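Local coordinates for agmatinase (Deinococcus radiodurans, PDB 1WOH), which probably hydrolyses agmatine to putrescine and urea, as a manganese-dependent enzyme of the arginase family that binds two metal ions per subunit, at residues Q141-A144 against H145-T149. Residues are numbered along the deposited sequence; the frame is centred on the assembly and turned at random.
Sequences QLDA and HLDFT
Asp143 and Asp147 meet through their carboxylates, Asp143 OD2 lying 2.9 Å from Asp147 OD2. The two planes are turned 69° apart. Asp143 and Asp147 are manganese ligands, as is His145. Manganese bound there would probably offset the two like charges; this chain holds no metal. Asp143 is held at both oxygens. The backbone N of His145 gives a nearly straight bond to Asp143 OD1 at 2.9 Å, arriving from above the carboxylate plane. Gln141 NE2 gives a hydrogen bond to Asp143 OD2 at 3.0 Å. CG of Asp143 stands anti to its own N (chi1 -154°), which brings the carboxylate beside its own carbonyl carbon and up to the backbone of His145. His145 rests one ring face on Ala144 CB, a CH-pi contact with CB 4.1 Å from the ring centroid. Residues 143-147 form the Asp-Ala-His-X-Asp metal-binding motif of the arginase family, with Leu146 at the variable position, just beyond the C-terminal end of strand 137-142 in the parallel sheet. His121, Asp229 and Asp231 supply further ligands. An alanine in place of Asp143 would probably deprive both manganese ions of a shared ligand and leave the His145 N-H without its acceptor. The second shell centres on Gln141. Its extended chain carries NE2 to Leu146 O as well, 3.1 Å away and at 174°, with both acceptors close to the amide plane. Water 1 links Gln141 OE1 to the same Leu146 O, 2.9 Å from the water. Thr178 OG1, on strand 173-181, is hydrogen-bonded to Gln141 OE1 and fixes the amide further. Leu146 packs its side chain against Val191 and Leu181.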
loop_
_atom_site.group_PDB
_atom_site.type_symbol
_atom_site.label_atom_id
_atom_site.label_comp_id
_atom_site.label_asym_id
_atom_site.label_seq_id
_atom_site.Cartn_x
_atom_site.Cartn_y
_atom_site.Cartn_z
ATOM N N GLN A 141 2.467 22.931 24.215
ATOM C CA GLN A 141 2.865 22.230 23.003
ATOM C C GLN A 141 3.236 20.760 23.199
ATOM O O GLN A 141 4.143 20.447 23.975
ATOM C CB GLN A 141 4.055 23.008 22.404
ATOM C CG GLN A 141 4.888 22.290 21.365
ATOM C CD GLN A 141 6.209 23.007 21.080
ATOM O OE1 GLN A 141 6.579 23.963 21.773
ATOM N NE2 GLN A 141 6.933 22.535 20.068
ATOM N N LEU A 142 2.526 19.863 22.511
ATOM C CA LEU A 142 2.843 18.431 22.571
ATOM C C LEU A 142 3.686 18.248 21.316
ATOM O O LEU A 142 3.249 18.596 20.222
ATOM C CB LEU A 142 1.583 17.570 22.488
ATOM C CG LEU A 142 0.605 17.638 23.667
ATOM C CD1 LEU A 142 -0.440 16.559 23.494
ATOM C CD2 LEU A 142 1.335 17.429 24.979
ATOM N N ASP A 143 4.879 17.690 21.455
ATOM C CA ASP A 143 5.757 17.609 20.293
ATOM C C ASP A 143 7.004 16.802 20.612
ATOM O O ASP A 143 7.482 16.808 21.750
ATOM C CB ASP A 143 6.183 19.049 19.951
ATOM C CG ASP A 143 6.538 19.251 18.497
ATOM O OD1 ASP A 143 7.033 18.306 17.849
ATOM O OD2 ASP A 143 6.337 20.388 18.010
ATOM N N ALA A 144 7.541 16.113 19.611
ATOM C CA ALA A 144 8.776 15.369 19.797
ATOM C C ALA A 144 9.919 16.365 19.592
ATOM O O ALA A 144 11.033 16.149 20.052
ATOM C CB ALA A 144 8.884 14.252 18.764
ATOM N N HIS A 145 9.628 17.457 18.890
ATOM C CA HIS A 145 10.651 18.458 18.595
ATOM C C HIS A 145 10.337 19.825 19.205
ATOM O O HIS A 145 9.177 20.181 19.391
ATOM C CB HIS A 145 10.817 18.574 17.069
ATOM C CG HIS A 145 10.977 17.250 16.381
ATOM N ND1 HIS A 145 9.984 16.687 15.605
ATOM C CD2 HIS A 145 12.001 16.364 16.379
ATOM C CE1 HIS A 145 10.391 15.512 15.156
ATOM N NE2 HIS A 145 11.612 15.293 15.611
ATOM N N LEU A 146 11.376 20.597 19.518
ATOM C CA LEU A 146 11.169 21.909 20.123
ATOM C C LEU A 146 10.569 22.938 19.161
ATOM O O LEU A 146 9.710 23.728 19.548
ATOM C CB LEU A 146 12.483 22.440 20.702
ATOM C CG LEU A 146 12.375 23.742 21.503
ATOM C CD1 LEU A 146 11.496 23.535 22.733
ATOM C CD2 LEU A 146 13.764 24.192 21.913
ATOM N N ASP A 147 11.024 22.924 17.910
ATOM C CA ASP A 147 10.535 23.849 16.885
ATOM C C ASP A 147 10.615 25.331 17.285
ATOM O O ASP A 147 9.671 26.109 17.086
ATOM C CB ASP A 147 9.103 23.471 16.480
ATOM C CG ASP A 147 9.032 22.104 15.809
ATOM O OD1 ASP A 147 10.061 21.659 15.256
ATOM O OD2 ASP A 147 7.953 21.473 15.819
ATOM N N PHE A 148 11.764 25.704 17.835
ATOM C CA PHE A 148 12.038 27.074 18.262
ATOM C C PHE A 148 13.329 27.539 17.574
ATOM O O PHE A 148 14.055 28.392 18.085
ATOM C CB PHE A 148 12.227 27.125 19.782
ATOM C CG PHE A 148 12.092 28.507 20.365
ATOM C CD1 PHE A 148 10.880 29.180 20.300
ATOM C CD2 PHE A 148 13.177 29.131 20.985
ATOM C CE1 PHE A 148 10.738 30.460 20.842
ATOM C CE2 PHE A 148 13.045 30.409 21.528
ATOM C CZ PHE A 148 11.820 31.071 21.453
ATOM N N THR A 149 13.607 26.972 16.405
ATOM C CA THR A 149 14.817 27.316 15.660
ATOM C C THR A 149 14.686 28.644 14.913
ATOM O O THR A 149 13.620 28.981 14.412
ATOM C CB THR A 149 15.158 26.175 14.673
ATOM O OG1 THR A 149 15.615 25.039 15.420
ATOM C CG2 THR A 149 16.232 26.603 13.675
HETATM O O HOH W 1 8.804 25.859 21.344
#